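Local coordinates for protein Phthiocerol/phenolphthiocerol synthesis polyketide synthase type I PpsC (Mycobacterium tuberculosis, PDB 5NJI) that probably dehydrates beta-hydroxyacyl intermediates to trans-2-enoyl chains through its dehydratase domain, during polyketide chain building for phthiocerol and phenolphthiocerol lipids, at residues G42-E47 with A81-A86; W93-L98 with A140-A145. The protein carries 1 engineered substitution. All coordinates share one frame; numbering follows the deposited sequence. Where two conformers were deposited one is given.

Contact 1 (G42-E47 with A81-A86)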
ATOM      1  N   GLY A  42       0.193  -7.815 -27.805  1.00 21.85           N
ATOM      2  CA  GLY A  42       1.298  -7.957 -26.881  1.00 20.88           C
ATOM      3  C   GLY A  42       0.988  -7.597 -25.443  1.00 19.98           C
ATOM      4  O   GLY A  42       1.890  -7.652 -24.604  1.00 22.92           O
ATOM      5  N   THR A  43      -0.245  -7.231 -25.139  1.00 18.39           N
ATOM      6  CA  THR A  43      -0.628  -6.840 -23.787  1.00 16.16           C
ATOM      7  C   THR A  43      -0.813  -8.066 -22.909  1.00 17.85           C
ATOM      8  O   THR A  43      -1.442  -9.046 -23.316  1.00 18.55           O
ATOM      9  CB  THR A  43      -1.903  -6.015 -23.870  1.00 18.36           C
ATOM     10  OG1 THR A  43      -1.629  -4.850 -24.643  1.00 21.82           O
ATOM     11  CG2 THR A  43      -2.455  -5.622 -22.498  1.00 21.20           C
ATOM     12  N   ARG A  44      -0.244  -8.040 -21.714  1.00 17.11           N
ATOM     13  CA  ARG A  44      -0.480  -9.130 -20.785  1.00 16.52           C
ATOM     14  C   ARG A  44      -1.703  -8.784 -19.958  1.00 15.41           C
ATOM     15  O   ARG A  44      -1.921  -7.614 -19.622  1.00 16.35           O
ATOM     16  CB  ARG A  44       0.734  -9.396 -19.898  1.00 19.68           C
ATOM     17  CG  ARG A  44       0.666 -10.747 -19.194  1.00 23.63           C
ATOM     18  CD  ARG A  44       2.060 -11.263 -18.838  1.00 27.52           C
ATOM     19  NE  ARG A  44       1.985 -12.426 -17.964  1.00 26.57           N
ATOM     20  CZ  ARG A  44       1.742 -13.664 -18.385  1.00 33.37           C
ATOM     21  NH1 ARG A  44       1.554 -13.908 -19.676  1.00 29.91           N
ATOM     22  NH2 ARG A  44       1.685 -14.662 -17.511  1.00 27.12           N
ATOM     23  N   VAL A  45      -2.524  -9.801 -19.681  1.00 15.27           N
ATOM     24  CA  VAL A  45      -3.823  -9.635 -19.032  1.00 13.91           C
ATOM     25  C   VAL A  45      -3.947 -10.684 -17.935  1.00 15.86           C
ATOM     26  O   VAL A  45      -3.670 -11.865 -18.169  1.00 18.34           O
ATOM     27  CB  VAL A  45      -5.000  -9.800 -20.020  1.00 14.85           C
ATOM     28  CG1 VAL A  45      -6.311  -9.466 -19.315  1.00 18.31           C
ATOM     29  CG2 VAL A  45      -4.831  -8.937 -21.261  1.00 17.74           C
ATOM     30  N   TRP A  46      -4.393 -10.265 -16.751  1.00 15.04           N
ATOM     31  CA  TRP A  46      -4.671 -11.183 -15.659  1.00 15.87           C
ATOM     32  C   TRP A  46      -6.092 -10.977 -15.160  1.00 17.15           C
ATOM     33  O   TRP A  46      -6.634  -9.869 -15.233  1.00 18.72           O
ATOM     34  CB  TRP A  46      -3.731 -10.955 -14.459  1.00 17.84           C
ATOM     35  CG  TRP A  46      -2.252 -11.124 -14.683  1.00 16.95           C
ATOM     36  CD1 TRP A  46      -1.491 -12.181 -14.280  1.00 19.32           C
ATOM     37  CD2 TRP A  46      -1.345 -10.195 -15.309  1.00 14.22           C
ATOM     38  NE1 TRP A  46      -0.174 -11.974 -14.611  1.00 16.61           N
ATOM     39  CE2 TRP A  46      -0.058 -10.767 -15.243  1.00 15.14           C
ATOM     40  CE3 TRP A  46      -1.493  -8.940 -15.908  1.00 16.52           C
ATOM     41  CZ2 TRP A  46       1.074 -10.127 -15.751  1.00 17.99           C
ATOM     42  CZ3 TRP A  46      -0.357  -8.304 -16.417  1.00 17.79           C
ATOM     43  CH2 TRP A  46       0.900  -8.902 -16.339  1.00 15.04           C
ATOM     44  N   GLU A  47      -6.678 -12.042 -14.618  1.00 16.79           N
ATOM     45  CA  GLU A  47      -7.952 -11.969 -13.915  1.00 18.75           C
ATOM     46  C   GLU A  47      -7.841 -12.676 -12.578  1.00 18.90           C
ATOM     47  O   GLU A  47      -7.309 -13.787 -12.489  1.00 18.93           O
ATOM     48  CB  GLU A  47      -9.098 -12.612 -14.707  1.00 21.71           C
ATOM     49  CG  GLU A  47      -9.456 -11.875 -15.974  1.00 27.12           C
ATOM     50  CD  GLU A  47     -10.669 -12.502 -16.660  1.00 32.60           C
ATOM     51  OE1 GLU A  47     -11.254 -13.446 -16.077  1.00 27.14           O
ATOM     52  OE2 GLU A  47     -11.031 -12.056 -17.771  1.00 29.85           O
ATOM     53  N   ALA A  81       4.610  -6.980 -13.124  1.00 16.22           N
ATOM     54  CA  ALA A  81       5.923  -6.872 -13.760  1.00 19.78           C
ATOM     55  C   ALA A  81       6.749  -8.126 -13.531  1.00 20.40           C
ATOM     56  O   ALA A  81       7.398  -8.630 -14.450  1.00 22.28           O
ATOM     57  CB  ALA A  81       6.671  -5.640 -13.232  1.00 18.43           C
ATOM     58  N   THR A  82       6.751  -8.637 -12.303  1.00 19.43           N
ATOM     59  CA  THR A  82       7.529  -9.821 -11.974  1.00 20.45           C
ATOM     60  C   THR A  82       7.043 -11.054 -12.730  1.00 22.71           C
ATOM     61  O   THR A  82       7.856 -11.899 -13.136  1.00 23.64           O
ATOM     62  CB  THR A  82       7.479 -10.034 -10.456  1.00 23.57           C
ATOM     63  OG1 THR A  82       8.096  -8.917  -9.820  1.00 24.78           O
ATOM     64  CG2 THR A  82       8.207 -11.303 -10.041  1.00 25.48           C
ATOM     65  N   ASP A  83       5.736 -11.165 -12.969  1.00 20.75           N
ATOM     66  CA  ASP A  83       5.229 -12.299 -13.724  1.00 23.81           C
ATOM     67  C   ASP A  83       5.513 -12.172 -15.209  1.00 31.56           C
ATOM     68  O   ASP A  83       5.496 -13.182 -15.917  1.00 37.30           O
ATOM     69  CB  ASP A  83       3.724 -12.444 -13.485  1.00 20.33           C
ATOM     70  CG  ASP A  83       3.151 -13.704 -14.098  1.00 27.02           C
ATOM     71  OD1 ASP A  83       3.679 -14.808 -13.813  1.00 26.14           O
ATOM     72  OD2 ASP A  83       2.159 -13.590 -14.856  1.00 26.66           O
ATOM     73  N   THR A  84       5.793 -10.967 -15.689  1.00 22.69           N
ATOM     74  CA  THR A  84       5.983 -10.728 -17.111  1.00 20.72           C
ATOM     75  C   THR A  84       7.444 -10.825 -17.528  1.00 23.27           C
ATOM     76  O   THR A  84       7.754 -11.354 -18.602  1.00 28.22           O
ATOM     77  CB  THR A  84       5.442  -9.348 -17.484  1.00 20.05           C
ATOM     78  OG1 THR A  84       4.065  -9.241 -17.085  1.00 20.28           O
ATOM     79  CG2 THR A  84       5.539  -9.101 -18.981  1.00 23.66           C
ATOM     80  N   PHE A  85       8.348 -10.318 -16.704  1.00 23.21           N
ATOM     81  CA  PHE A  85       9.754 -10.215 -17.062  1.00 22.99           C
ATOM     82  C   PHE A  85      10.590 -11.063 -16.120  1.00 30.06           C
ATOM     83  O   PHE A  85      10.382 -11.053 -14.902  1.00 40.22           O
ATOM     84  CB  PHE A  85      10.227  -8.760 -17.006  1.00 23.26           C
ATOM     85  CG  PHE A  85       9.372  -7.817 -17.799  1.00 23.35           C
ATOM     86  CD1 PHE A  85       9.355  -7.872 -19.185  1.00 24.34           C
ATOM     87  CD2 PHE A  85       8.558  -6.879 -17.170  1.00 26.66           C
ATOM     88  CE1 PHE A  85       8.585  -7.009 -19.920  1.00 28.79           C
ATOM     89  CE2 PHE A  85       7.775  -6.011 -17.911  1.00 24.90           C
ATOM     90  CZ  PHE A  85       7.782  -6.080 -19.287  1.00 24.42           C
ATOM     91  N   ALA A  86      11.541 -11.785 -16.692  1.00 31.72           N
ATOM     92  CA  ALA A  86      12.496 -12.548 -15.903  1.00 38.91           C
ATOM     93  C   ALA A  86      13.616 -11.619 -15.469  1.00 37.57           C
ATOM     94  O   ALA A  86      14.311 -11.045 -16.315  1.00 51.45           O
ATOM     95  CB  ALA A  86      13.051 -13.715 -16.714  1.00 40.83           C
TER

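Contact 2 (W93-L98 with A140-A145)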
ATOM      1  N   TRP A  93      12.074  -4.015  -9.035  1.00 21.51           N
ATOM      2  CA  TRP A  93      11.213  -2.944  -9.510  1.00 23.03           C
ATOM      3  C   TRP A  93      11.030  -1.874  -8.448  1.00 28.64           C
ATOM      4  O   TRP A  93      11.145  -2.128  -7.250  1.00 24.88           O
ATOM      5  CB  TRP A  93       9.805  -3.450  -9.875  1.00 20.60           C
ATOM      6  CG  TRP A  93       9.810  -4.717 -10.637  1.00 21.97           C
ATOM      7  CD1 TRP A  93       9.464  -5.944 -10.184  1.00 31.16           C
ATOM      8  CD2 TRP A  93      10.203  -4.880 -11.994  1.00 21.92           C
ATOM      9  NE1 TRP A  93       9.617  -6.873 -11.181  1.00 27.34           N
ATOM     10  CE2 TRP A  93      10.072  -6.243 -12.304  1.00 23.70           C
ATOM     11  CE3 TRP A  93      10.655  -4.003 -12.979  1.00 22.46           C
ATOM     12  CZ2 TRP A  93      10.383  -6.748 -13.557  1.00 28.41           C
ATOM     13  CZ3 TRP A  93      10.967  -4.500 -14.217  1.00 30.79           C
ATOM     14  CH2 TRP A  93      10.829  -5.858 -14.500  1.00 31.37           C
ATOM     15  N   MET A  94      10.691  -0.687  -8.923  1.00 21.05           N
ATOM     16  CA  MET A  94      10.124   0.377  -8.113  1.00 17.75           C
ATOM     17  C   MET A  94       8.832   0.833  -8.775  1.00 19.96           C
ATOM     18  O   MET A  94       8.598   0.578  -9.956  1.00 20.56           O
ATOM     19  CB  MET A  94      11.100   1.555  -7.966  1.00 20.03           C
ATOM     20  CG  MET A  94      11.298   2.370  -9.257  1.00 21.30           C
ATOM     21  SD  MET A  94      12.524   3.676  -8.981  1.00 31.05           S
ATOM     22  CE  MET A  94      11.447   4.997  -8.430  1.00 52.71           C
ATOM     23  N   ILE A  95       7.975   1.493  -8.014  1.00 18.40           N
ATOM     24  CA  ILE A  95       6.804   2.137  -8.580  1.00 17.70           C
ATOM     25  C   ILE A  95       7.105   3.617  -8.724  1.00 19.91           C
ATOM     26  O   ILE A  95       7.223   4.337  -7.728  1.00 21.31           O
ATOM     27  CB  ILE A  95       5.553   1.916  -7.729  1.00 18.69           C
ATOM     28  CG1 ILE A  95       5.312   0.414  -7.572  1.00 22.03           C
ATOM     29  CG2 ILE A  95       4.365   2.588  -8.410  1.00 20.88           C
ATOM     30  CD1 ILE A  95       4.199   0.056  -6.597  1.00 21.42           C
ATOM     31  N   SER A  96       7.205   4.077  -9.969  1.00 17.93           N
ATOM     32  CA  SER A  96       7.427   5.499 -10.207  1.00 18.56           C
ATOM     33  C   SER A  96       6.211   6.321  -9.824  1.00 15.58           C
ATOM     34  O   SER A  96       6.336   7.377  -9.186  1.00 21.17           O
ATOM     35  CB  SER A  96       7.773   5.744 -11.682  1.00 28.11           C
ATOM     36  OG  SER A  96       8.917   5.016 -12.054  1.00 34.46           O
ATOM     37  N   GLU A  97       5.020   5.854 -10.207  1.00 19.41           N
ATOM     38  CA  GLU A  97       3.783   6.567  -9.965  1.00 18.85           C
ATOM     39  C   GLU A  97       2.649   5.556  -9.923  1.00 18.02           C
ATOM     40  O   GLU A  97       2.598   4.634 -10.737  1.00 20.08           O
ATOM     41  CB  GLU A  97       3.520   7.601 -11.073  1.00 31.73           C
ATOM     42  CG  GLU A  97       2.263   8.430 -10.950  1.00 54.30           C
ATOM     43  CD  GLU A  97       2.013   9.263 -12.196  1.00 67.75           C
ATOM     44  OE1 GLU A  97       2.890   9.284 -13.087  1.00 72.37           O
ATOM     45  OE2 GLU A  97       0.938   9.892 -12.288  1.00 70.83           O
ATOM     46  N   LEU A  98       1.763   5.722  -8.954  0.51 16.33           N
ATOM     47  CA  LEU A  98       0.557   4.914  -8.913  0.51 17.87           C
ATOM     48  C   LEU A  98      -0.604   5.835  -8.602  0.51 17.40           C
ATOM     49  O   LEU A  98      -0.591   6.550  -7.600  0.51 19.22           O
ATOM     50  CB  LEU A  98       0.657   3.791  -7.882  0.51 18.14           C
ATOM     51  CG  LEU A  98      -0.489   2.783  -7.977  0.51 17.90           C
ATOM     52  CD1 LEU A  98      -0.036   1.437  -7.474  0.51 15.14           C
ATOM     53  CD2 LEU A  98      -1.710   3.247  -7.204  0.51 17.93           C
ATOM     54  N   ALA A 140      -7.075   1.826 -10.781  1.00 17.15           N
ATOM     55  CA  ALA A 140      -5.736   2.311 -10.523  1.00 18.68           C
ATOM     56  C   ALA A 140      -4.913   2.140 -11.784  1.00 18.55           C
ATOM     57  O   ALA A 140      -5.175   1.259 -12.596  1.00 16.98           O
ATOM     58  CB  ALA A 140      -5.078   1.570  -9.352  1.00 20.35           C
ATOM     59  N   THR A 141      -3.909   2.998 -11.924  1.00 17.28           N
ATOM     60  CA  THR A 141      -2.894   2.881 -12.952  1.00 19.30           C
ATOM     61  C   THR A 141      -1.542   3.034 -12.288  1.00 22.99           C
ATOM     62  O   THR A 141      -1.428   3.709 -11.262  1.00 22.39           O
ATOM     63  CB  THR A 141      -3.040   3.945 -14.044  1.00 22.04           C
ATOM     64  OG1 THR A 141      -3.009   5.247 -13.448  1.00 23.64           O
ATOM     65  CG2 THR A 141      -4.333   3.769 -14.782  1.00 21.89           C
ATOM     66  N   ALA A 142      -0.519   2.388 -12.851  1.00 18.52           N
ATOM     67  CA  ALA A 142       0.810   2.503 -12.270  1.00 17.87           C
ATOM     68  C   ALA A 142       1.871   2.471 -13.356  1.00 20.90           C
ATOM     69  O   ALA A 142       1.736   1.784 -14.369  1.00 20.12           O
ATOM     70  CB  ALA A 142       1.112   1.395 -11.265  1.00 16.47           C
ATOM     71  N   THR A 143       2.928   3.239 -13.138  1.00 16.64           N
ATOM     72  CA  THR A 143       4.143   3.119 -13.927  1.00 19.35           C
ATOM     73  C   THR A 143       5.189   2.413 -13.079  1.00 23.31           C
ATOM     74  O   THR A 143       5.531   2.879 -11.982  1.00 20.82           O
ATOM     75  CB  THR A 143       4.640   4.488 -14.384  1.00 22.67           C
ATOM     76  OG1 THR A 143       3.647   5.107 -15.198  1.00 29.08           O
ATOM     77  CG2 THR A 143       5.911   4.332 -15.188  1.00 27.02           C
ATOM     78  N   VAL A 144       5.691   1.294 -13.584  1.00 19.42           N
ATOM     79  CA  VAL A 144       6.685   0.478 -12.904  1.00 20.27           C
ATOM     80  C   VAL A 144       7.985   0.542 -13.689  1.00 19.71           C
ATOM     81  O   VAL A 144       7.984   0.490 -14.923  1.00 21.91           O
ATOM     82  CB  VAL A 144       6.207  -0.980 -12.760  1.00 19.12           C
ATOM     83  CG1 VAL A 144       7.250  -1.850 -12.096  1.00 23.71           C
ATOM     84  CG2 VAL A 144       4.885  -1.036 -11.989  1.00 18.27           C
ATOM     85  N   ALA A 145       9.101   0.650 -12.971  1.00 18.07           N
ATOM     86  CA  ALA A 145      10.397   0.800 -13.611  1.00 22.61           C
ATOM     87  C   ALA A 145      11.420  -0.034 -12.854  1.00 21.14           C
ATOM     88  O   ALA A 145      11.193  -0.470 -11.726  1.00 20.52           O
ATOM     89  CB  ALA A 145      10.820   2.276 -13.669  1.00 25.39           C
TER

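Contact 1 (G42-E47 with A81-A86)
One carboxylate oxygen, OD2 of Asp-83, gathers the polar part of this contact by accepting from two side chains of the strand. Arg-44 NH2 forms a salt bridge to it at 2.9 Å, with the oxygen lying in the guanidinium plane. Trp-46 NE1 donates to the same atom at 2.8 Å; OD2 lies 12° out of the indole plane, and NE1 approaches it on the anti side of the carboxylate, 31° out of that plane. The two donors arrive from opposite faces of the carboxylate plane, and this pincer should limit rotation of the group. A weak bond from Arg-44 NE, 3.3 Å from OD2, belongs to the same salt bridge. Asp-83 and Thr-84 lie in the last turn of helix 70-84, while Arg-44 and Trp-46 project from the same side of strand 44-50; the contact therefore ties the C-terminal end of the helix to a strand of the hotdog-type dehydratase fold. A negative charge near the C-terminus of a helix would not be favoured by the helix dipole, and the arginine probably offsets it. An extended side chain, with CG turned away from the backbone N (chi1 -164°), carries Arg-44 across one face of the Trp-46 indole, its CG lying 3.4 Å above the ring plane, offset toward the rim. At the six-membered end of that ring Thr-84 OG1 meets the edge, 3.3 Å from Trp-46 CH2, and touches Arg-44 CD as well. The hydroxyl itself is hydrogen-bonded to the carbonyl of Ala-80, one turn back, while Arg-44 NH1 reaches Thr-37 on the adjoining strand.

Contact 2 (W93-L98 with A140-A145)
The indole of Trp-93 presents its edge to the neighbouring strand: the carbonyl O of Ala-145 lies near the ring plane, 3.8 Å from Trp-93 CE3. Val-144 CG1 comes in obliquely and packs against Trp-93 CB at 3.7 Å. With CG turned away from its own carbonyl carbon (chi1 -43°), the indole extends toward helix 70-84, where it meets Leu-78. Beyond the tryptophan the two antiparallel strands are joined through their backbones. Met-94 and Ala-145 form a hydrogen-bonded pair, with Met-94 N to Ala-145 O at 2.9 Å and the return bond from Ala-145 N to Met-94 O both nearly straight. Ile-95 and Val-144 follow as a non-hydrogen-bonded pair. The register then slips by one residue in a classic beta bulge, where Ser-96 and Glu-97 both lie opposite Thr-143. Ser-96 N donates to Thr-143 O at 2.9 Å but with a bent angle of 133°, whereas Thr-143 N reaches Glu-97 O at 2.8 Å in the carbonyl plane. After the bulge Leu-98 and Ala-142 form a non-hydrogen-bonded pair, and the Leu-98 side chain, modelled in two conformers, packs against Ala-142 CB in the one given. Leu-98, Ile-95, Ala-142 and Val-144 share one face of the sheet, the side on which Ile-95 also touches Ala-74 of helix 70-84; in a hotdog fold the sheet wraps around such a helix. Met-94, Glu-97, Thr-143 and Ala-145 occupy the opposite face, where Thr-143 OG1 bonds Gln-124 and Glu-97 makes a weak, long ion pair with Arg-266. The chemistry is thus divided by face, apolar toward the helix and mixed opposite, with the polar ends of Glu-97 and Thr-143, while the bulge turns the strand yet keeps backbone bonds on both sides of the corner.

How the contacts relate
Helix 70-84 and strand 93-100 follow each other in the chain, and Trp-93 connects the two contacts, whose centres are about 14 Å apart. The indole of Trp-93 in contact 2 probably hydrogen-bonds through NE1 to Thr-82 OG1 of contact 1, at 2.9 Å. Ala-81 CB packs 3.6 Å from Trp-93 CE2, and Phe-85 CD2 lies 3.7 Å from Trp-93 CH2. The final turn of the helix thus meets strand 44-50 through Asp-83 and Thr-84 and strand 93-100 through Ala-81 and Thr-82. Contact 2 is near the bound dodecenoyl-CoA, the side chain of Thr-141 being about 6 Å from it.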